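Long-range contacts in Phthiocerol/phenolphthiocerol synthesis polyketide synthase type I PpsC (Mycobacterium tuberculosis, PDB 5NJI), which probably dehydrates beta-hydroxyacyl intermediates to trans-2-enoyl thioesters through its dehydratase domain during assembly of the phthiocerol polyketide chain: residues A190-I194 against D230-T235; R278-G284 against E296-A302. The protein carries 1 engineered substitution. All blocks are in the same frame, centred on the assembly; numbering follows the deposited sequence.

How the interactions relate
From the N terminus, interaction 1 closes first. It brings the loop ahead of strand 194-200 back onto helix 226-234, enclosing strands 194-200 and 205-209 and the start of that helix. Interaction 2 opens afterwards and joins the two arms of the hairpin 281-289/292-300, so the two contacts stand in series, neither nested nor crossed. Their centres nevertheless lie about 11 Å apart, because the helix used in interaction 1 rests on the sheet that contains the hairpin. Thr235 packs against Ala282, with Thr235 CG2 3.5 Å from Ala282 CB, while Leu233 packs on Val297. Strand 205-209, inside the first loop, pairs with strand 281-289 of the second.

Interaction 1: A190-I194 against D230-T235; sequences AFQGI and DIALQT. With 8Z2 (~{S}-[2-[3-[[(2~{R})-4-[[[(2~{R},3~{S},4~{R},5~{R})-5-(6-aminopurin-9-yl)-4-oxidanyl-3-phosphonooxy-oxolan-2-yl]methoxy-oxidanyl-phosphoryl]oxy-oxidanyl-phosphoryl]oxy-3,3-dimethyl-2-oxidanyl-butanoyl]amino]propanoylamino]ethyl] (~{E})-dodec-2-enethioate), chain B.
Gly193 and Ile231 bring the backbones nearest, with CA atoms 5.8 Å apart, where the turn after a short 3-10 segment runs past helix 226-234. Glycine suits this point: CD1 of Ile231 lies 3.8 Å from Gly193 CA, where a CB would clash. Gln234, reaching out as an extended chain, sends NE2 to Phe191 O in a bond of 2.9 Å that is nearly straight (169°) and lies in the amide plane. The second N-H of Gln234 NE2 meets Asp230 OD2 at 3.0 Å on its anti side, somewhat out of the carboxylate plane, and OE1 bonds Tyr177 OH, so three bonds hold the amide against rotation. Asp230 and Gln234 match the DxxxQ motif of polyketide dehydratases, on the central helix of a hot-dog fold. With CG of Asp230 opposite its backbone N (chi1 -170°), the carboxylate reaches both Phe191 and the ligand. Its plane stands about perpendicular (85°) to the ring; Asp230 CB lies at the ring edge, in plane, and Asp230 OD1 is 3.5 Å from ligand CA5. Ile194 CD1, ending the longer branch, suits a buried apolar spot, 3.6 Å from Gln234 CB; the Ile194 and Ile231 side chains run past each other in opposite directions, CG1 meeting CG2.

Interaction 2: R278-G284 against E296-A302; sequences RGVRAVG and EVVLTDA
Arg278 and Asp301 close the open end of the hairpin with a salt bridge, their side chains lying alongside and pointing the same way. A bend at chi3 (-70°) turns the long arginine so that Arg278 NH1 meets Asp301 OD2 at 2.9 Å, in the guanidinium plane and on the anti side of the carboxylate. Water 2 joins NH2 to the same oxygen, whereas OD1 accepts from Asn303 N and Gln305 N, so aspartate can serve the turn and the arginine together. Next, a classic beta bulge sets two residues, Val280 and Arg281, opposite the single Thr300: Thr300 O accepts Val280 N at 2.9 Å and Arg281 N at 3.3 Å. Val280 turns CG2 onto the backbone of Asp301 and Ala302, Val280 CG2 lying 3.5 Å from Ala302 N.

Beyond the bulge the strands pair antiparallel within the sheet that wraps a hot-dog helix, and residues alternate between its faces. Ala282, Val297 and Leu299 point to the face bearing helix 226-234, where Leu299 meets Met228. With CG anti to the backbone N (chi1 179°), the Leu299 side chain leans over the neighbouring strand, Leu299 CD1 coming to 3.4 Å from Arg281 O and 4.1 Å from Ala282 CB; the small alanine and Gly279 accommodate its bulk. On the other face are Arg281, Val283, Val298 and Thr300, a partly exposed set. Thr300 OG1 approaches Arg281 CB to 3.4 Å and hydrogen-bonds with water 3, which donates to the carbonyls of Arg281 and Val298. Arg281 itself leads its guanidinium away to Gln208. Near the far end, water 4 links Glu296 OE1 with Val283 O.

Interaction 1: A190-I194 against D230-T235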
loop_
_atom_site.group_PDB
_atom_site.type_symbol
_atom_site.label_atom_id
_atom_site.label_comp_id
_atom_site.label_asym_id
_atom_site.label_seq_id
_atom_site.Cartn_x
_atom_site.Cartn_y
_atom_site.Cartn_z
ATOM N N ALA A 190 9.232 -11.655 2.821
ATOM C CA ALA A 190 7.791 -11.562 2.755
ATOM C C ALA A 190 7.327 -10.628 1.644
ATOM O O ALA A 190 6.216 -10.796 1.148
ATOM C CB ALA A 190 7.236 -11.109 4.097
ATOM N N PHE A 191 8.153 -9.675 1.233
ATOM C CA PHE A 191 7.795 -8.696 0.213
ATOM C C PHE A 191 8.374 -9.007 -1.155
ATOM O O PHE A 191 8.148 -8.238 -2.083
ATOM C CB PHE A 191 8.258 -7.295 0.642
ATOM C CG PHE A 191 7.408 -6.674 1.718
ATOM C CD1 PHE A 191 7.573 -7.012 3.047
ATOM C CD2 PHE A 191 6.425 -5.752 1.384
ATOM C CE1 PHE A 191 6.770 -6.461 4.039
ATOM C CE2 PHE A 191 5.612 -5.187 2.376
ATOM C CZ PHE A 191 5.794 -5.532 3.704
ATOM N N GLN A 192 9.126 -10.096 -1.302
ATOM C CA GLN A 192 9.774 -10.412 -2.574
ATOM C C GLN A 192 8.834 -11.253 -3.436
ATOM O O GLN A 192 9.061 -12.434 -3.724
ATOM C CB GLN A 192 11.103 -11.113 -2.321
ATOM C CG GLN A 192 12.182 -10.179 -1.751
ATOM C CD GLN A 192 13.415 -10.929 -1.275
ATOM O OE1 GLN A 192 13.664 -12.050 -1.708
ATOM N NE2 GLN A 192 14.181 -10.323 -0.361
ATOM N N GLY A 193 7.764 -10.598 -3.868
ATOM C CA GLY A 193 6.709 -11.236 -4.624
ATOM C C GLY A 193 6.772 -11.093 -6.126
ATOM O O GLY A 193 5.957 -11.701 -6.811
ATOM N N ILE A 194 7.707 -10.331 -6.668
ATOM C CA ILE A 194 7.847 -10.258 -8.116
ATOM C C ILE A 194 8.682 -11.450 -8.569
ATOM O O ILE A 194 9.848 -11.588 -8.186
ATOM C CB ILE A 194 8.464 -8.921 -8.540
ATOM C CG1 ILE A 194 7.427 -7.813 -8.299
ATOM C CG2 ILE A 194 8.853 -8.955 -9.999
ATOM C CD1 ILE A 194 7.866 -6.439 -8.648
ATOM N N ASP A 230 1.999 -3.565 -1.829
ATOM C CA ASP A 230 3.367 -3.121 -2.007
ATOM C C ASP A 230 4.031 -3.835 -3.178
ATOM O O ASP A 230 4.756 -3.204 -3.953
ATOM C CB ASP A 230 4.182 -3.335 -0.728
ATOM C CG ASP A 230 5.539 -2.649 -0.806
ATOM O OD1 ASP A 230 5.578 -1.407 -0.633
ATOM O OD2 ASP A 230 6.557 -3.330 -1.082
ATOM N N ILE A 231 3.814 -5.152 -3.306
ATOM C CA ILE A 231 4.386 -5.916 -4.415
ATOM C C ILE A 231 3.915 -5.343 -5.739
ATOM O O ILE A 231 4.705 -5.146 -6.670
ATOM C CB ILE A 231 4.026 -7.411 -4.276
ATOM C CG1 ILE A 231 4.791 -8.052 -3.123
ATOM C CG2 ILE A 231 4.321 -8.178 -5.582
ATOM C CD1 ILE A 231 4.143 -9.357 -2.616
ATOM N N ALA A 232 2.630 -5.021 -5.834
ATOM C CA ALA A 232 2.136 -4.373 -7.048
ATOM C C ALA A 232 2.869 -3.063 -7.326
ATOM O O ALA A 232 3.245 -2.789 -8.467
ATOM C CB ALA A 232 0.633 -4.128 -6.944
ATOM N N LEU A 233 3.098 -2.242 -6.297
ATOM C CA LEU A 233 3.808 -0.971 -6.471
ATOM C C LEU A 233 5.261 -1.158 -6.890
ATOM O O LEU A 233 5.814 -0.303 -7.585
ATOM C CB LEU A 233 3.776 -0.166 -5.169
ATOM C CG LEU A 233 2.404 0.241 -4.638
ATOM C CD1 LEU A 233 2.578 0.938 -3.297
ATOM C CD2 LEU A 233 1.685 1.145 -5.640
ATOM N N GLN A 234 5.901 -2.248 -6.456
ATOM C CA GLN A 234 7.292 -2.496 -6.796
ATOM C C GLN A 234 7.495 -2.539 -8.299
ATOM O O GLN A 234 8.602 -2.272 -8.772
ATOM C CB GLN A 234 7.754 -3.812 -6.193
ATOM C CG GLN A 234 7.893 -3.823 -4.691
ATOM C CD GLN A 234 8.062 -5.232 -4.177
ATOM O OE1 GLN A 234 8.404 -6.134 -4.929
ATOM N NE2 GLN A 234 7.786 -5.440 -2.891
ATOM N N THR A 235 6.445 -2.875 -9.050
ATOM C CA THR A 235 6.534 -2.933 -10.506
ATOM C C THR A 235 6.977 -1.600 -11.086
ATOM O O THR A 235 7.592 -1.562 -12.157
ATOM C CB THR A 235 5.182 -3.327 -11.100
ATOM O OG1 THR A 235 4.254 -2.265 -10.910
ATOM C CG2 THR A 235 4.620 -4.551 -10.452
HETATM C C2 8Z2 B . -1.434 18.424 4.980
HETATM C C4 8Z2 B . 0.875 18.765 5.167
HETATM C C5 8Z2 B . 0.682 19.411 6.293
HETATM C C6 8Z2 B . -0.525 19.595 6.768
HETATM C C8 8Z2 B . 2.768 19.427 5.946
HETATM C C10 8Z2 B . 10.675 3.141 -7.499
HETATM C C11 8Z2 B . 10.701 3.964 -8.723
HETATM C C12 8Z2 B . 11.962 4.736 -8.801
HETATM N N9 8Z2 B . 2.178 18.723 4.984
HETATM N N7 8Z2 B . 1.841 19.786 6.771
HETATM N N3 8Z2 B . -0.169 18.259 4.486
HETATM N N1 8Z2 B . -1.602 19.124 6.140
HETATM N N6 8Z2 B . -0.562 20.261 7.896
HETATM C "C1'" 8Z2 B . 2.320 17.930 3.598
HETATM C "C2'" 8Z2 B . 2.064 19.050 2.663
HETATM O "O2'" 8Z2 B . 1.143 18.379 1.813
HETATM C "C3'" 8Z2 B . 3.547 19.388 2.118
HETATM O "O3'" 8Z2 B . 3.548 20.747 1.592
HETATM C "C4'" 8Z2 B . 3.736 17.873 1.440
HETATM O "O4'" 8Z2 B . 3.335 17.100 2.665
HETATM C "C5'" 8Z2 B . 5.027 17.243 0.939
HETATM O "O5'" 8Z2 B . 6.019 17.063 1.878
HETATM P P1 8Z2 B . 6.646 18.099 2.725
HETATM O O11 8Z2 B . 5.723 18.022 3.852
HETATM O O12 8Z2 B . 6.534 19.513 2.288
HETATM O O6 8Z2 B . 8.251 17.738 3.179
HETATM P P2 8Z2 B . 8.579 17.246 4.681
HETATM O O21 8Z2 B . 7.396 17.519 5.704
HETATM O O22 8Z2 B . 9.710 17.566 5.453
HETATM O O7 8Z2 B . 8.689 15.678 4.236
HETATM C CPA 8Z2 B . 8.767 15.113 2.916
HETATM C CPB 8Z2 B . 8.852 13.585 3.177
HETATM C CP8 8Z2 B . 7.619 13.212 4.020
HETATM C CP7 8Z2 B . 8.861 12.789 1.912
HETATM C CP9 8Z2 B . 10.129 13.301 3.960
HETATM O OP3 8Z2 B . 6.528 13.551 3.258
HETATM C CP6 8Z2 B . 7.533 11.716 4.421
HETATM O OP2 8Z2 B . 8.391 11.261 5.087
HETATM N NP2 8Z2 B . 6.408 11.068 4.158
HETATM C CP5 8Z2 B . 6.108 9.698 4.511
HETATM C CP4 8Z2 B . 6.474 8.781 3.359
HETATM C CP3 8Z2 B . 6.152 7.330 3.782
HETATM O OP1 8Z2 B . 6.109 7.039 4.928
HETATM N NP1 8Z2 B . 5.950 6.444 2.837
HETATM C CP2 8Z2 B . 5.600 5.085 3.117
HETATM C CP1 8Z2 B . 6.776 4.288 3.557
HETATM S S 8Z2 B . 7.977 4.086 2.205
HETATM P P3 8Z2 B . 3.165 21.985 2.784
HETATM O O31 8Z2 B . 4.063 21.452 4.112
HETATM O O32 8Z2 B . 1.874 21.995 3.339
HETATM O O33 8Z2 B . 3.532 23.384 2.548
HETATM C CA1 8Z2 B . 7.269 3.067 1.304
HETATM C CA2 8Z2 B . 8.031 2.641 0.105
HETATM O OA1 8Z2 B . 6.198 2.568 1.441
HETATM C CA3 8Z2 B . 7.373 1.700 -0.826
HETATM C CA4 8Z2 B . 8.120 1.319 -2.037
HETATM C CA5 8Z2 B . 7.282 0.567 -3.040
HETATM C CA6 8Z2 B . 8.102 0.265 -4.285
HETATM C CA7 8Z2 B . 8.247 1.516 -5.182
HETATM C CA8 8Z2 B . 9.402 1.407 -6.158
HETATM C CA9 8Z2 B . 9.375 2.455 -7.304
#

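Interaction 2: R278-G284 against E296-A302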
loop_
_atom_site.group_PDB
_atom_site.type_symbol
_atom_site.label_atom_id
_atom_site.label_comp_id
_atom_site.label_asym_id
_atom_site.label_seq_id
_atom_site.Cartn_x
_atom_site.Cartn_y
_atom_site.Cartn_z
ATOM N N ARG A 278 -5.362 -12.863 -4.570
ATOM C CA ARG A 278 -5.513 -13.654 -5.788
ATOM C C ARG A 278 -4.804 -13.033 -6.979
ATOM O O ARG A 278 -4.899 -13.563 -8.092
ATOM C CB ARG A 278 -7.000 -13.836 -6.119
ATOM C CG ARG A 278 -7.783 -14.631 -5.069
ATOM C CD ARG A 278 -9.178 -15.066 -5.561
ATOM N NE ARG A 278 -10.132 -13.960 -5.701
ATOM C CZ ARG A 278 -10.468 -13.378 -6.857
ATOM N NH1 ARG A 278 -9.933 -13.779 -8.003
ATOM N NH2 ARG A 278 -11.347 -12.382 -6.875
ATOM N N GLY A 279 -4.131 -11.900 -6.802
ATOM C CA GLY A 279 -3.499 -11.255 -7.931
ATOM C C GLY A 279 -2.286 -12.024 -8.406
ATOM O O GLY A 279 -1.474 -12.497 -7.612
ATOM N N VAL A 280 -2.149 -12.117 -9.731
ATOM C CA VAL A 280 -1.019 -12.796 -10.355
ATOM C C VAL A 280 -0.283 -11.928 -11.361
ATOM O O VAL A 280 0.852 -12.265 -11.737
ATOM C CB VAL A 280 -1.458 -14.119 -11.028
ATOM C CG1 VAL A 280 -2.043 -15.051 -10.006
ATOM C CG2 VAL A 280 -2.459 -13.871 -12.119
ATOM N N ARG A 281 -0.859 -10.818 -11.821
ATOM C CA ARG A 281 -0.216 -9.952 -12.793
ATOM C C ARG A 281 -0.386 -8.510 -12.351
ATOM O O ARG A 281 -1.494 -8.099 -11.982
ATOM C CB ARG A 281 -0.816 -10.111 -14.201
ATOM C CG ARG A 281 -0.742 -11.519 -14.794
ATOM C CD ARG A 281 0.674 -11.938 -15.161
ATOM N NE ARG A 281 1.306 -11.008 -16.092
ATOM C CZ ARG A 281 2.572 -11.089 -16.491
ATOM N NH1 ARG A 281 3.356 -12.061 -16.041
ATOM N NH2 ARG A 281 3.058 -10.196 -17.341
ATOM N N ALA A 282 0.708 -7.751 -12.379
ATOM C CA ALA A 282 0.672 -6.326 -12.107
ATOM C C ALA A 282 1.271 -5.575 -13.281
ATOM O O ALA A 282 2.293 -5.993 -13.842
ATOM C CB ALA A 282 1.434 -5.999 -10.817
ATOM N N VAL A 283 0.625 -4.476 -13.663
ATOM C CA VAL A 283 1.092 -3.612 -14.739
ATOM C C VAL A 283 1.224 -2.203 -14.163
ATOM O O VAL A 283 0.280 -1.688 -13.554
ATOM C CB VAL A 283 0.139 -3.643 -15.945
ATOM C CG1 VAL A 283 0.683 -2.781 -17.069
ATOM C CG2 VAL A 283 -0.072 -5.074 -16.404
ATOM N N GLY A 284 2.400 -1.613 -14.309
ATOM C CA GLY A 284 2.676 -0.305 -13.738
ATOM C C GLY A 284 3.287 0.634 -14.755
ATOM O O GLY A 284 4.128 0.234 -15.562
ATOM N N GLU A 296 0.849 4.645 -11.856
ATOM C CA GLU A 296 -0.462 4.019 -11.914
ATOM C C GLU A 296 -0.199 2.522 -11.964
ATOM O O GLU A 296 0.713 2.096 -12.674
ATOM C CB GLU A 296 -1.255 4.485 -13.156
ATOM C CG GLU A 296 -2.732 4.154 -13.147
ATOM C CD GLU A 296 -3.031 2.755 -13.652
ATOM O OE1 GLU A 296 -2.205 2.203 -14.412
ATOM O OE2 GLU A 296 -4.097 2.210 -13.293
ATOM N N VAL A 297 -0.943 1.730 -11.179
ATOM C CA VAL A 297 -0.767 0.275 -11.173
ATOM C C VAL A 297 -2.118 -0.429 -11.212
ATOM O O VAL A 297 -3.089 0.012 -10.589
ATOM C CB VAL A 297 0.057 -0.227 -9.967
ATOM C CG1 VAL A 297 1.394 0.518 -9.849
ATOM C CG2 VAL A 297 -0.700 -0.098 -8.685
ATOM N N VAL A 298 -2.168 -1.555 -11.929
ATOM C CA VAL A 298 -3.336 -2.431 -11.962
ATOM C C VAL A 298 -2.884 -3.849 -11.660
ATOM O O VAL A 298 -1.937 -4.348 -12.282
ATOM C CB VAL A 298 -4.040 -2.388 -13.331
ATOM C CG1 VAL A 298 -5.232 -3.343 -13.369
ATOM C CG2 VAL A 298 -4.468 -0.959 -13.650
ATOM N N LEU A 299 -3.568 -4.494 -10.717
ATOM C CA LEU A 299 -3.340 -5.884 -10.357
ATOM C C LEU A 299 -4.547 -6.705 -10.768
ATOM O O LEU A 299 -5.677 -6.357 -10.413
ATOM C CB LEU A 299 -3.123 -6.020 -8.846
ATOM C CG LEU A 299 -2.897 -7.409 -8.271
ATOM C CD1 LEU A 299 -1.497 -7.889 -8.593
ATOM C CD2 LEU A 299 -3.117 -7.356 -6.753
ATOM N N THR A 300 -4.306 -7.782 -11.524
ATOM C CA THR A 300 -5.361 -8.654 -12.030
ATOM C C THR A 300 -5.187 -10.089 -11.550
ATOM O O THR A 300 -4.076 -10.541 -11.266
ATOM C CB THR A 300 -5.354 -8.654 -13.560
ATOM O OG1 THR A 300 -4.013 -8.828 -14.016
ATOM C CG2 THR A 300 -5.895 -7.354 -14.089
ATOM N N ASP A 301 -6.299 -10.826 -11.523
ATOM C CA ASP A 301 -6.244 -12.243 -11.201
ATOM C C ASP A 301 -5.972 -13.067 -12.461
ATOM O O ASP A 301 -5.727 -12.535 -13.544
ATOM C CB ASP A 301 -7.512 -12.697 -10.473
ATOM C CG ASP A 301 -8.767 -12.685 -11.336
ATOM O OD1 ASP A 301 -8.700 -12.592 -12.590
ATOM O OD2 ASP A 301 -9.845 -12.817 -10.705
ATOM N N ALA A 302 -5.930 -14.389 -12.282
ATOM C CA ALA A 302 -5.551 -15.289 -13.364
ATOM C C ALA A 302 -6.537 -15.260 -14.518
ATOM O O ALA A 302 -6.184 -15.715 -15.609
ATOM C CB ALA A 302 -5.415 -16.719 -12.839
HETATM O O HOH W 1 -5.703 -15.568 -9.619
HETATM O O HOH W 2 -12.130 -11.530 -9.428
HETATM O O HOH W 3 -2.651 -6.324 -14.292
HETATM O O HOH W 4 -1.361 -0.113 -15.408
#